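Local coordinates for ultraspiracle (Drosophila melanogaster, PDB 1HG4), which acts as a nuclear hormone receptor and transcription factor, its ligand-binding domain locked in an inactive conformation with a phospholipid in the pocket, at residues F157-I160 / L161-S165; N172-R175 / R176-S179; L236-I239 / S240-Q244; S254-P257 / L258-F262. One frame throughout, in Å; residues are numbered along the deposited sequence.

Contact 1: residues F157-I160 / L161-S165; sequences FDRI and LSELS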
ATOM      1  N   PHE A 157       0.049 -37.451   3.853  1.00 31.89           N
ATOM      2  CA  PHE A 157      -1.343 -37.891   3.731  1.00 29.98           C
ATOM      3  C   PHE A 157      -1.999 -37.583   5.077  1.00 30.20           C
ATOM      4  O   PHE A 157      -3.092 -37.014   5.149  1.00 30.36           O
ATOM      5  CB  PHE A 157      -1.375 -39.410   3.467  1.00 26.54           C
ATOM      6  CG  PHE A 157      -2.762 -40.010   3.343  1.00 23.35           C
ATOM      7  CD1 PHE A 157      -3.504 -40.340   4.484  1.00 21.53           C
ATOM      8  CD2 PHE A 157      -3.284 -40.333   2.092  1.00 20.88           C
ATOM      9  CE1 PHE A 157      -4.745 -40.991   4.378  1.00 23.29           C
ATOM     10  CE2 PHE A 157      -4.521 -40.986   1.971  1.00 21.59           C
ATOM     11  CZ  PHE A 157      -5.255 -41.319   3.116  1.00 20.82           C
ATOM     12  N   ASP A 158      -1.306 -37.946   6.148  1.00 30.16           N
ATOM     13  CA  ASP A 158      -1.834 -37.728   7.485  1.00 32.11           C
ATOM     14  C   ASP A 158      -1.973 -36.276   7.915  1.00 29.77           C
ATOM     15  O   ASP A 158      -3.030 -35.884   8.393  1.00 29.24           O
ATOM     16  CB  ASP A 158      -1.004 -38.479   8.532  1.00 33.49           C
ATOM     17  CG  ASP A 158      -1.306 -39.952   8.558  1.00 36.87           C
ATOM     18  OD1 ASP A 158      -2.505 -40.314   8.482  1.00 40.10           O
ATOM     19  OD2 ASP A 158      -0.354 -40.748   8.666  1.00 38.48           O
ATOM     20  N   ARG A 159      -0.930 -35.472   7.751  1.00 28.45           N
ATOM     21  CA  ARG A 159      -1.069 -34.096   8.194  1.00 28.25           C
ATOM     22  C   ARG A 159      -2.072 -33.294   7.381  1.00 26.16           C
ATOM     23  O   ARG A 159      -2.633 -32.334   7.876  1.00 24.99           O
ATOM     24  CB  ARG A 159       0.293 -33.392   8.309  1.00 27.93           C
ATOM     25  CG  ARG A 159       1.338 -33.715   7.286  1.00 29.34           C
ATOM     26  CD  ARG A 159       2.710 -33.208   7.786  1.00 31.01           C
ATOM     27  NE  ARG A 159       2.622 -31.891   8.426  1.00 30.45           N
ATOM     28  CZ  ARG A 159       3.276 -30.802   8.022  1.00 33.49           C
ATOM     29  NH1 ARG A 159       4.087 -30.848   6.967  1.00 33.14           N
ATOM     30  NH2 ARG A 159       3.110 -29.650   8.664  1.00 32.06           N
ATOM     31  N   ILE A 160      -2.334 -33.706   6.150  1.00 26.28           N
ATOM     32  CA  ILE A 160      -3.329 -32.996   5.358  1.00 25.13           C
ATOM     33  C   ILE A 160      -4.684 -33.198   6.014  1.00 26.34           C
ATOM     34  O   ILE A 160      -5.473 -32.268   6.110  1.00 28.25           O
ATOM     35  CB  ILE A 160      -3.432 -33.524   3.909  1.00 22.78           C
ATOM     36  CG1 ILE A 160      -2.291 -32.958   3.063  1.00 21.98           C
ATOM     37  CG2 ILE A 160      -4.766 -33.128   3.313  1.00 19.65           C
ATOM     38  CD1 ILE A 160      -2.354 -33.350   1.607  1.00 21.06           C
ATOM     39  N   LEU A 161      -4.949 -34.414   6.472  1.00 27.48           N
ATOM     40  CA  LEU A 161      -6.238 -34.715   7.081  1.00 28.41           C
ATOM     41  C   LEU A 161      -6.353 -34.295   8.534  1.00 29.18           C
ATOM     42  O   LEU A 161      -7.427 -33.905   8.979  1.00 29.65           O
ATOM     43  CB  LEU A 161      -6.549 -36.209   6.942  1.00 28.27           C
ATOM     44  CG  LEU A 161      -6.681 -36.687   5.494  1.00 28.74           C
ATOM     45  CD1 LEU A 161      -6.767 -38.194   5.433  1.00 29.36           C
ATOM     46  CD2 LEU A 161      -7.910 -36.058   4.882  1.00 29.39           C
ATOM     47  N   SER A 162      -5.259 -34.372   9.282  1.00 30.39           N
ATOM     48  CA  SER A 162      -5.291 -33.983  10.689  1.00 31.53           C
ATOM     49  C   SER A 162      -5.192 -32.469  10.878  1.00 32.79           C
ATOM     50  O   SER A 162      -5.966 -31.875  11.632  1.00 33.02           O
ATOM     51  CB  SER A 162      -4.154 -34.656  11.442  1.00 30.63           C
ATOM     52  OG  SER A 162      -4.289 -36.064  11.373  1.00 35.01           O
ATOM     53  N   GLU A 163      -4.241 -31.855  10.177  1.00 32.48           N
ATOM     54  CA  GLU A 163      -4.004 -30.422  10.274  1.00 32.27           C
ATOM     55  C   GLU A 163      -4.952 -29.514   9.482  1.00 32.02           C
ATOM     56  O   GLU A 163      -5.095 -28.335   9.795  1.00 30.96           O
ATOM     57  CB  GLU A 163      -2.556 -30.134   9.896  1.00 32.20           C
ATOM     58  CG  GLU A 163      -1.573 -30.766  10.865  1.00 33.39           C
ATOM     59  CD  GLU A 163      -0.123 -30.518  10.490  1.00 35.74           C
ATOM     60  OE1 GLU A 163       0.233 -29.346  10.233  1.00 35.95           O
ATOM     61  OE2 GLU A 163       0.665 -31.496  10.467  1.00 37.13           O
ATOM     62  N   LEU A 164      -5.613 -30.053   8.470  1.00 31.24           N
ATOM     63  CA  LEU A 164      -6.525 -29.243   7.687  1.00 30.37           C
ATOM     64  C   LEU A 164      -7.965 -29.737   7.757  1.00 30.87           C
ATOM     65  O   LEU A 164      -8.813 -29.083   8.374  1.00 30.57           O
ATOM     66  CB  LEU A 164      -6.044 -29.182   6.238  1.00 30.49           C
ATOM     67  CG  LEU A 164      -4.639 -28.576   6.070  1.00 30.62           C
ATOM     68  CD1 LEU A 164      -4.172 -28.728   4.634  1.00 28.48           C
ATOM     69  CD2 LEU A 164      -4.642 -27.099   6.490  1.00 28.15           C
ATOM     70  N   SER A 165      -8.241 -30.891   7.148  1.00 29.59           N
ATOM     71  CA  SER A 165      -9.596 -31.452   7.137  1.00 29.53           C
ATOM     72  C   SER A 165     -10.273 -31.513   8.509  1.00 29.30           C
ATOM     73  O   SER A 165     -11.364 -30.974   8.695  1.00 29.42           O
ATOM     74  CB  SER A 165      -9.586 -32.854   6.522  1.00 29.08           C
ATOM     75  OG  SER A 165      -9.186 -32.819   5.163  1.00 27.38           O
TER
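R159 and E163, one helical turn apart, join through a salt bridge in which the guanidinium offers two nitrogens to one carboxylate. As modelled, R159 NE meets E163 OE2 at 2.9 Å, at the guanidinium edge, though OE2 sits too near a neighbouring atom and is less surely placed. NH2 of R159 reaches the syn side of E163 OE1 at a longer 3.3 Å, and the two flat groups are turned 44° from coplanar. E163 runs out extended beyond CG, whereas R159 bends at chi3 (-41°), which brings NE round to face the carboxylate. On another side of the helix, L161 CD1 meets F157 CE1 at 3.6 Å, approaching the ring obliquely. Beneath these side chains the backbone passes from regular helical bonds, such as S162 N to D158 O (2.8 Å), into a wider pi-type turn, where S165 N reaches back five residues to I160 O at 3.3 Å. D158 holds R145 through its carboxylate, and S165 OG bonds to the carbonyl of A98 in helix 78-100. The F157 side chain lies about 4 Å from the bound phospholipid. A leucine in place of R159 would probably leave the E163 carboxylate without its cationic mate and free to swing off the helix. One helix thus presents a buried apolar flank near the lipid and a paired charged flank, where the carboxylate probably also eases the closeness of the R159 guanidinium to K242.

Contact 2: residues N172-R175 / R176-S179; sequences NLDR and RELS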
ATOM      1  N   ASN A 172     -16.403 -25.951  11.561  1.00 36.97           N
ATOM      2  CA  ASN A 172     -17.639 -25.788  10.801  1.00 35.60           C
ATOM      3  C   ASN A 172     -17.360 -24.855   9.624  1.00 34.98           C
ATOM      4  O   ASN A 172     -18.188 -24.015   9.271  1.00 34.27           O
ATOM      5  CB  ASN A 172     -18.752 -25.186  11.667  1.00 39.14           C
ATOM      6  CG  ASN A 172     -19.111 -26.054  12.862  1.00 42.42           C
ATOM      7  OD1 ASN A 172     -19.449 -27.236  12.716  1.00 43.13           O
ATOM      8  ND2 ASN A 172     -19.048 -25.468  14.058  1.00 43.76           N
ATOM      9  N   LEU A 173     -16.183 -25.000   9.023  1.00 33.50           N
ATOM     10  CA  LEU A 173     -15.809 -24.169   7.889  1.00 33.43           C
ATOM     11  C   LEU A 173     -16.838 -24.344   6.779  1.00 32.16           C
ATOM     12  O   LEU A 173     -17.216 -25.461   6.458  1.00 31.13           O
ATOM     13  CB  LEU A 173     -14.418 -24.564   7.373  1.00 33.59           C
ATOM     14  CG  LEU A 173     -13.808 -23.673   6.291  1.00 35.05           C
ATOM     15  CD1 LEU A 173     -13.374 -22.344   6.911  1.00 34.85           C
ATOM     16  CD2 LEU A 173     -12.610 -24.374   5.659  1.00 35.13           C
ATOM     17  N   ASP A 174     -17.304 -23.244   6.197  1.00 32.19           N
ATOM     18  CA  ASP A 174     -18.270 -23.350   5.120  1.00 32.09           C
ATOM     19  C   ASP A 174     -17.628 -23.009   3.780  1.00 31.42           C
ATOM     20  O   ASP A 174     -16.484 -22.546   3.728  1.00 31.66           O
ATOM     21  CB  ASP A 174     -19.494 -22.463   5.399  1.00 34.14           C
ATOM     22  CG  ASP A 174     -19.162 -20.984   5.453  1.00 37.08           C
ATOM     23  OD1 ASP A 174     -18.349 -20.510   4.631  1.00 39.36           O
ATOM     24  OD2 ASP A 174     -19.736 -20.279   6.316  1.00 39.41           O
ATOM     25  N   ARG A 175     -18.377 -23.238   2.708  1.00 30.09           N
ATOM     26  CA  ARG A 175     -17.889 -22.990   1.360  1.00 32.15           C
ATOM     27  C   ARG A 175     -17.475 -21.542   1.123  1.00 31.71           C
ATOM     28  O   ARG A 175     -16.541 -21.274   0.359  1.00 31.46           O
ATOM     29  CB  ARG A 175     -18.949 -23.398   0.325  1.00 33.67           C
ATOM     30  CG  ARG A 175     -18.474 -23.247  -1.113  1.00 36.70           C
ATOM     31  CD  ARG A 175     -17.395 -24.271  -1.448  1.00 39.55           C
ATOM     32  NE  ARG A 175     -16.538 -23.835  -2.546  1.00 43.45           N
ATOM     33  CZ  ARG A 175     -16.976 -23.500  -3.755  1.00 46.34           C
ATOM     34  NH1 ARG A 175     -18.271 -23.546  -4.036  1.00 48.64           N
ATOM     35  NH2 ARG A 175     -16.118 -23.113  -4.689  1.00 48.48           N
ATOM     36  N   ARG A 176     -18.163 -20.611   1.776  1.00 30.32           N
ATOM     37  CA  ARG A 176     -17.842 -19.205   1.617  1.00 30.23           C
ATOM     38  C   ARG A 176     -16.518 -18.880   2.287  1.00 28.82           C
ATOM     39  O   ARG A 176     -15.703 -18.141   1.748  1.00 29.79           O
ATOM     40  CB  ARG A 176     -18.957 -18.328   2.197  1.00 34.29           C
ATOM     41  CG  ARG A 176     -19.879 -17.705   1.136  1.00 37.37           C
ATOM     42  CD  ARG A 176     -21.167 -18.483   0.924  1.00 40.16           C
ATOM     43  NE  ARG A 176     -21.526 -18.560  -0.492  1.00 43.70           N
ATOM     44  CZ  ARG A 176     -22.552 -19.261  -0.973  1.00 43.56           C
ATOM     45  NH1 ARG A 176     -23.340 -19.946  -0.149  1.00 43.69           N
ATOM     46  NH2 ARG A 176     -22.765 -19.309  -2.282  1.00 42.88           N
ATOM     47  N   GLU A 177     -16.285 -19.438   3.462  1.00 26.92           N
ATOM     48  CA  GLU A 177     -15.024 -19.184   4.148  1.00 27.87           C
ATOM     49  C   GLU A 177     -13.826 -19.801   3.420  1.00 27.61           C
ATOM     50  O   GLU A 177     -12.738 -19.227   3.443  1.00 27.55           O
ATOM     51  CB  GLU A 177     -15.103 -19.696   5.587  1.00 27.87           C
ATOM     52  CG  GLU A 177     -16.312 -19.131   6.297  1.00 28.22           C
ATOM     53  CD  GLU A 177     -16.450 -19.597   7.716  1.00 30.26           C
ATOM     54  OE1 GLU A 177     -16.391 -20.819   7.955  1.00 30.65           O
ATOM     55  OE2 GLU A 177     -16.632 -18.733   8.596  1.00 33.86           O
ATOM     56  N   LEU A 178     -14.016 -20.950   2.760  1.00 26.14           N
ATOM     57  CA  LEU A 178     -12.908 -21.582   2.033  1.00 25.68           C
ATOM     58  C   LEU A 178     -12.541 -20.747   0.799  1.00 24.94           C
ATOM     59  O   LEU A 178     -11.363 -20.594   0.462  1.00 24.44           O
ATOM     60  CB  LEU A 178     -13.269 -23.010   1.594  1.00 25.72           C
ATOM     61  CG  LEU A 178     -12.128 -23.705   0.827  1.00 26.77           C
ATOM     62  CD1 LEU A 178     -11.036 -24.167   1.813  1.00 21.01           C
ATOM     63  CD2 LEU A 178     -12.684 -24.873   0.021  1.00 23.75           C
ATOM     64  N   SER A 179     -13.558 -20.220   0.120  1.00 24.40           N
ATOM     65  CA  SER A 179     -13.320 -19.368  -1.034  1.00 23.98           C
ATOM     66  C   SER A 179     -12.486 -18.162  -0.615  1.00 23.77           C
ATOM     67  O   SER A 179     -11.580 -17.759  -1.339  1.00 24.40           O
ATOM     68  CB  SER A 179     -14.630 -18.879  -1.623  1.00 22.61           C
ATOM     69  OG  SER A 179     -15.318 -19.954  -2.215  1.00 28.74           O
TER
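D174 and E177 grip each other's backbone at the start of helix 175-186, and this is the tight part of the contact. E177 N donates to D174 OD1 at 2.6 Å, nearly in line with the carboxylate C-O bond. In return, D174 N donates to E177 OE1 at 3.1 Å, on the anti side and 25° out of the carboxylate plane. With chi1 at 64°, D174 CG stands between its own N and carbonyl carbon, which turns OD1 inward over the first turn. L173 packs against the same glutamate, its CD1 3.4 Å from E177 CB. The reciprocal bonds make a capping box with D174 as N-cap, and two residues earlier N172, at positive phi, closes helix 154-171 in a Schellman motif, so two helix ends meet within a few residues. D174 OD2 and E177 OE1 stand 3.8 Å apart, a likely repulsion that H214, bonded to the former, and R225, salt-bridged to the latter, probably offset. Between R175 and S179 the backbone bond from S179 N to R175 O holds, but the side chains meet loosely: the serine OG lies over one face of the guanidinium, 4.1 Å from R175 NE, and both turn to E18 of helix 11-24 for their polar partner. Beyond them R176 is exposed, its CB resting against D174 OD1 at 3.3 Å while its bent chain carries the guanidinium well away from that carboxylate.

Contact 3: residues L236-I239 / S240-Q244; sequences LRSI and SLKCQ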
ATOM      1  N   LEU A 236      -1.201 -24.811   5.895  1.00 30.40           N
ATOM      2  CA  LEU A 236      -1.402 -25.114   4.486  1.00 31.20           C
ATOM      3  C   LEU A 236      -0.084 -24.899   3.746  1.00 31.19           C
ATOM      4  O   LEU A 236       0.329 -25.726   2.929  1.00 30.89           O
ATOM      5  CB  LEU A 236      -2.484 -24.213   3.890  1.00 29.58           C
ATOM      6  CG  LEU A 236      -3.528 -24.887   2.996  1.00 31.02           C
ATOM      7  CD1 LEU A 236      -4.381 -23.810   2.325  1.00 31.61           C
ATOM      8  CD2 LEU A 236      -2.855 -25.763   1.950  1.00 29.97           C
ATOM      9  N   ARG A 237       0.581 -23.787   4.039  1.00 32.02           N
ATOM     10  CA  ARG A 237       1.854 -23.476   3.389  1.00 32.13           C
ATOM     11  C   ARG A 237       2.932 -24.512   3.695  1.00 30.63           C
ATOM     12  O   ARG A 237       3.649 -24.958   2.805  1.00 29.49           O
ATOM     13  CB  ARG A 237       2.363 -22.100   3.817  1.00 35.78           C
ATOM     14  CG  ARG A 237       3.632 -21.703   3.081  1.00 40.54           C
ATOM     15  CD  ARG A 237       4.172 -20.352   3.500  1.00 46.19           C
ATOM     16  NE  ARG A 237       5.435 -20.067   2.815  1.00 52.36           N
ATOM     17  CZ  ARG A 237       6.222 -19.026   3.076  1.00 53.85           C
ATOM     18  NH1 ARG A 237       5.884 -18.150   4.015  1.00 55.78           N
ATOM     19  NH2 ARG A 237       7.352 -18.863   2.398  1.00 55.30           N
ATOM     20  N   SER A 238       3.050 -24.888   4.961  1.00 29.25           N
ATOM     21  CA  SER A 238       4.041 -25.871   5.355  1.00 29.74           C
ATOM     22  C   SER A 238       3.846 -27.214   4.648  1.00 28.22           C
ATOM     23  O   SER A 238       4.786 -27.784   4.119  1.00 28.07           O
ATOM     24  CB  SER A 238       3.995 -26.080   6.864  1.00 31.30           C
ATOM     25  OG  SER A 238       5.058 -26.925   7.268  1.00 34.40           O
ATOM     26  N   ILE A 239       2.616 -27.717   4.646  1.00 28.98           N
ATOM     27  CA  ILE A 239       2.305 -28.991   3.999  1.00 28.08           C
ATOM     28  C   ILE A 239       2.570 -28.876   2.503  1.00 28.06           C
ATOM     29  O   ILE A 239       3.137 -29.769   1.878  1.00 27.25           O
ATOM     30  CB  ILE A 239       0.821 -29.373   4.226  1.00 27.49           C
ATOM     31  CG1 ILE A 239       0.571 -29.616   5.717  1.00 26.75           C
ATOM     32  CG2 ILE A 239       0.466 -30.598   3.410  1.00 27.96           C
ATOM     33  CD1 ILE A 239      -0.866 -29.896   6.056  1.00 25.82           C
ATOM     34  N   SER A 240       2.155 -27.753   1.944  1.00 28.32           N
ATOM     35  CA  SER A 240       2.318 -27.468   0.533  1.00 29.35           C
ATOM     36  C   SER A 240       3.796 -27.488   0.106  1.00 30.34           C
ATOM     37  O   SER A 240       4.135 -27.938  -0.997  1.00 29.01           O
ATOM     38  CB  SER A 240       1.657 -26.114   0.236  1.00 31.19           C
ATOM     39  OG  SER A 240       1.960 -25.638  -1.062  1.00 34.14           O
ATOM     40  N   LEU A 241       4.684 -27.008   0.973  1.00 31.14           N
ATOM     41  CA  LEU A 241       6.111 -27.006   0.653  1.00 32.03           C
ATOM     42  C   LEU A 241       6.666 -28.438   0.607  1.00 32.71           C
ATOM     43  O   LEU A 241       7.518 -28.745  -0.226  1.00 32.27           O
ATOM     44  CB  LEU A 241       6.884 -26.163   1.672  1.00 33.63           C
ATOM     45  CG  LEU A 241       6.629 -24.646   1.555  1.00 38.41           C
ATOM     46  CD1 LEU A 241       7.245 -23.888   2.735  1.00 37.91           C
ATOM     47  CD2 LEU A 241       7.207 -24.134   0.231  1.00 37.68           C
ATOM     48  N   LYS A 242       6.180 -29.315   1.486  1.00 31.92           N
ATOM     49  CA  LYS A 242       6.638 -30.705   1.496  1.00 32.65           C
ATOM     50  C   LYS A 242       6.150 -31.420   0.227  1.00 32.87           C
ATOM     51  O   LYS A 242       6.884 -32.236  -0.344  1.00 33.02           O
ATOM     52  CB  LYS A 242       6.119 -31.445   2.730  1.00 33.08           C
ATOM     53  CG  LYS A 242       6.256 -30.662   4.022  1.00 38.27           C
ATOM     54  CD  LYS A 242       7.703 -30.230   4.311  1.00 41.12           C
ATOM     55  CE  LYS A 242       7.744 -29.117   5.364  1.00 41.04           C
ATOM     56  NZ  LYS A 242       7.101 -29.551   6.634  1.00 42.55           N
ATOM     57  N   CYS A 243       4.926 -31.115  -0.216  1.00 30.52           N
ATOM     58  CA  CYS A 243       4.386 -31.726  -1.431  1.00 30.35           C
ATOM     59  C   CYS A 243       5.292 -31.421  -2.610  1.00 30.35           C
ATOM     60  O   CYS A 243       5.598 -32.294  -3.425  1.00 31.21           O
ATOM     61  CB  CYS A 243       2.984 -31.200  -1.747  1.00 27.98           C
ATOM     62  SG  CYS A 243       1.737 -31.896  -0.712  1.00 25.94           S
ATOM     63  N   GLN A 244       5.707 -30.167  -2.708  1.00 28.80           N
ATOM     64  CA  GLN A 244       6.583 -29.777  -3.787  1.00 29.16           C
ATOM     65  C   GLN A 244       7.876 -30.571  -3.736  1.00 27.22           C
ATOM     66  O   GLN A 244       8.367 -31.008  -4.774  1.00 27.33           O
ATOM     67  CB  GLN A 244       6.903 -28.288  -3.722  1.00 29.13           C
ATOM     68  CG  GLN A 244       7.499 -27.796  -5.006  1.00 27.84           C
ATOM     69  CD  GLN A 244       7.685 -26.329  -4.990  1.00 28.97           C
ATOM     70  OE1 GLN A 244       8.544 -25.817  -4.278  1.00 29.92           O
ATOM     71  NE2 GLN A 244       6.866 -25.617  -5.763  1.00 30.94           N
TER
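The guanidinium of R237 is the flat group of this contact, and L241 CD1 comes to it obliquely, 4.2 Å from R237 NE. R237 is extended throughout, with CG anti to the backbone N (chi1 -176°), so its head stands out at the exposed flank and touches the leucine only lightly. The next pair is polar: K242 sends NZ to S238 OG, a weak bond at 3.4 Å, and the same NZ lies close to the like-charged guanidinium of R159 in helix 154-171. To get there the lysine bends at chi2 (-57°) and again at chi4, curling back over the preceding turn with K242 CG 3.2 Å from S238 O. On the buried flank, S240 CB presses on L236 O at 3.0 Å and C243 SG lies 3.6 Å from I239 O. Below run ordinary helical bonds, among them L241 N to R237 O (2.9 Å) and C243 N to I239 O (3.1 Å). Cut back to an alanine, K242 would probably leave the S238 hydroxyl without its amine partner and uncover the carbonyl that the lysine chain now overlies. The segment belongs to the long helix 225-250, and C243 is one of the residues lining the lipid pocket, its side chain about 4 Å from the bound phospholipid. Helix 154-171 covers one side, where I239 meets I160 while K242 and C243 rest on I156. Helix 78-100 covers another, taking S240 on I90 and E91 and C243 on I94.

Contact 4: residues S254-P257 / L258-F262; sequences SDRP and LEELF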
ATOM      1  N   SER A 254       7.241 -31.740 -15.692  1.00 46.28           N
ATOM      2  CA  SER A 254       7.656 -31.401 -17.048  1.00 47.04           C
ATOM      3  C   SER A 254       9.056 -30.793 -17.110  1.00 46.86           C
ATOM      4  O   SER A 254       9.522 -30.189 -16.150  1.00 46.52           O
ATOM      5  CB  SER A 254       6.658 -30.417 -17.649  1.00 47.39           C
ATOM      6  OG  SER A 254       7.181 -29.843 -18.827  1.00 50.01           O
ATOM      7  N   ASP A 255       9.756 -30.957 -18.222  1.00 46.87           N
ATOM      8  CA  ASP A 255      11.066 -30.337 -18.290  1.00 46.45           C
ATOM      9  C   ASP A 255      10.830 -28.851 -18.501  1.00 45.63           C
ATOM     10  O   ASP A 255      11.646 -28.018 -18.095  1.00 44.38           O
ATOM     11  CB  ASP A 255      11.910 -30.932 -19.419  1.00 46.30           C
ATOM     12  CG  ASP A 255      12.539 -32.257 -19.028  1.00 46.86           C
ATOM     13  OD1 ASP A 255      13.070 -32.336 -17.896  1.00 45.64           O
ATOM     14  OD2 ASP A 255      12.507 -33.208 -19.844  1.00 45.65           O
ATOM     15  N   ARG A 256       9.691 -28.520 -19.112  1.00 45.02           N
ATOM     16  CA  ARG A 256       9.353 -27.121 -19.346  1.00 44.01           C
ATOM     17  C   ARG A 256       8.969 -26.466 -18.019  1.00 43.40           C
ATOM     18  O   ARG A 256       8.197 -27.023 -17.236  1.00 43.31           O
ATOM     19  CB  ARG A 256       8.193 -27.005 -20.329  1.00 43.01           C
ATOM     20  CG  ARG A 256       8.237 -25.740 -21.139  1.00 45.55           C
ATOM     21  CD  ARG A 256       8.221 -26.067 -22.604  1.00 46.00           C
ATOM     22  NE  ARG A 256       6.868 -26.166 -23.136  1.00 46.24           N
ATOM     23  CZ  ARG A 256       6.105 -25.114 -23.414  1.00 45.45           C
ATOM     24  NH1 ARG A 256       6.568 -23.887 -23.209  1.00 42.50           N
ATOM     25  NH2 ARG A 256       4.880 -25.289 -23.904  1.00 45.25           N
ATOM     26  N   PRO A 257       9.522 -25.276 -17.739  1.00 43.23           N
ATOM     27  CA  PRO A 257       9.211 -24.573 -16.489  1.00 41.54           C
ATOM     28  C   PRO A 257       7.744 -24.157 -16.438  1.00 40.25           C
ATOM     29  O   PRO A 257       7.209 -23.602 -17.399  1.00 38.78           O
ATOM     30  CB  PRO A 257      10.157 -23.380 -16.521  1.00 42.29           C
ATOM     31  CG  PRO A 257      10.274 -23.095 -17.993  1.00 43.92           C
ATOM     32  CD  PRO A 257      10.425 -24.474 -18.586  1.00 42.94           C
ATOM     33  N   LEU A 258       7.109 -24.439 -15.305  1.00 38.96           N
ATOM     34  CA  LEU A 258       5.698 -24.138 -15.091  1.00 37.98           C
ATOM     35  C   LEU A 258       5.354 -22.706 -15.483  1.00 38.39           C
ATOM     36  O   LEU A 258       4.277 -22.450 -16.026  1.00 37.59           O
ATOM     37  CB  LEU A 258       5.336 -24.401 -13.624  1.00 36.74           C
ATOM     38  CG  LEU A 258       3.876 -24.340 -13.151  1.00 36.14           C
ATOM     39  CD1 LEU A 258       2.997 -25.308 -13.930  1.00 34.51           C
ATOM     40  CD2 LEU A 258       3.839 -24.666 -11.662  1.00 35.49           C
ATOM     41  N   GLU A 259       6.268 -21.776 -15.214  1.00 39.25           N
ATOM     42  CA  GLU A 259       6.045 -20.372 -15.570  1.00 40.92           C
ATOM     43  C   GLU A 259       5.586 -20.256 -17.024  1.00 40.37           C
ATOM     44  O   GLU A 259       4.624 -19.545 -17.326  1.00 40.53           O
ATOM     45  CB  GLU A 259       7.324 -19.547 -15.409  1.00 42.28           C
ATOM     46  CG  GLU A 259       7.764 -19.277 -13.986  1.00 44.09           C
ATOM     47  CD  GLU A 259       8.262 -20.518 -13.280  1.00 47.76           C
ATOM     48  OE1 GLU A 259       8.869 -21.391 -13.950  1.00 46.76           O
ATOM     49  OE2 GLU A 259       8.059 -20.613 -12.047  1.00 49.52           O
ATOM     50  N   GLU A 260       6.283 -20.958 -17.918  1.00 38.57           N
ATOM     51  CA  GLU A 260       5.952 -20.926 -19.335  1.00 37.36           C
ATOM     52  C   GLU A 260       4.558 -21.456 -19.608  1.00 35.68           C
ATOM     53  O   GLU A 260       3.805 -20.867 -20.378  1.00 35.44           O
ATOM     54  CB  GLU A 260       6.966 -21.736 -20.137  1.00 38.72           C
ATOM     55  CG  GLU A 260       8.277 -21.021 -20.407  1.00 41.47           C
ATOM     56  CD  GLU A 260       9.264 -21.901 -21.158  1.00 44.36           C
ATOM     57  OE1 GLU A 260       8.847 -22.556 -22.145  1.00 45.29           O
ATOM     58  OE2 GLU A 260      10.453 -21.935 -20.764  1.00 43.89           O
ATOM     59  N   LEU A 261       4.211 -22.569 -18.973  1.00 33.52           N
ATOM     60  CA  LEU A 261       2.906 -23.173 -19.183  1.00 31.99           C
ATOM     61  C   LEU A 261       1.787 -22.225 -18.757  1.00 30.69           C
ATOM     62  O   LEU A 261       0.764 -22.123 -19.434  1.00 30.20           O
ATOM     63  CB  LEU A 261       2.820 -24.505 -18.428  1.00 33.31           C
ATOM     64  CG  LEU A 261       3.730 -25.661 -18.896  1.00 33.09           C
ATOM     65  CD1 LEU A 261       5.183 -25.236 -18.895  1.00 34.36           C
ATOM     66  CD2 LEU A 261       3.565 -26.846 -17.968  1.00 33.16           C
ATOM     67  N   PHE A 262       1.985 -21.527 -17.643  1.00 28.59           N
ATOM     68  CA  PHE A 262       0.998 -20.571 -17.148  1.00 28.84           C
ATOM     69  C   PHE A 262       0.883 -19.397 -18.117  1.00 29.40           C
ATOM     70  O   PHE A 262      -0.212 -18.964 -18.490  1.00 30.16           O
ATOM     71  CB  PHE A 262       1.409 -20.029 -15.770  1.00 28.60           C
ATOM     72  CG  PHE A 262       1.113 -20.957 -14.625  1.00 25.82           C
ATOM     73  CD1 PHE A 262       0.030 -21.830 -14.672  1.00 24.32           C
ATOM     74  CD2 PHE A 262       1.903 -20.919 -13.474  1.00 26.16           C
ATOM     75  CE1 PHE A 262      -0.271 -22.660 -13.587  1.00 27.24           C
ATOM     76  CE2 PHE A 262       1.618 -21.744 -12.371  1.00 26.90           C
ATOM     77  CZ  PHE A 262       0.526 -22.619 -12.428  1.00 26.70           C
TER
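The entry into the last helix, 258-266, is where R256 and P257 meet E260; by its place at the end of a nuclear receptor ligand-binding domain, this helix probably corresponds to the C-terminal activation helix. It is preceded by an ST turn, in which S254 OG accepts from R256 N at 2.9 Å, and P257 occupies the N-cap position. P257 O accepts from E260 N at 2.8 Å, three residues on. Over this turn R256 NH1 reaches E260 OE1 in a salt bridge of 2.8 Å. The oxygen lies at the guanidinium edge, only 3° out of plane, but is met on its anti side, and the side chains cross at about a right angle, their flat groups 49° apart. Bends at chi2 and chi3 turn R256 back to the helix, bringing R256 CG within 3.4 Å of E260 OE1. E260 OE2 presses instead on the proline ring, 3.0 Å from P257 CG, and L261 CD1 tucks under the turn, 3.8 Å from R256 CB. R256 NH2 takes E264 a turn further along, while E259 turns to K86 of helix 78-100. On that inner side L258 rests on W89 and F262 on L85. Chemically, the helix start has an apolar inner side of L258, L261 and F262, edged by the E259-K86 pair, and an outer side carrying the arginine–glutamate pairs, where R256, bound to two glutamates, probably softens the negative charge gathered there.

Overall arrangement
Contacts 1 and 3 are close neighbours: helices 154-171 and 225-250 touch directly, and two cationic ends come within 3.3 Å of one another (R159 NH1 to K242 NZ). Both combine a buried apolar side near the lipid with a polar outer side, but contact 1 has a salt bridge where contact 3 has only a weak lysine–serine bond. Contacts 2 and 4 instead concern helix starts, one fixed by reciprocal capping, the other by a proline turn and an arginine–glutamate pair. All four are partly buried; the centre of contact 3 lies deepest, about 11 Å from the chain's centre, and that of contact 4 farthest out, about 17 Å. Contacts 2 and 4 lie on opposite sides of it.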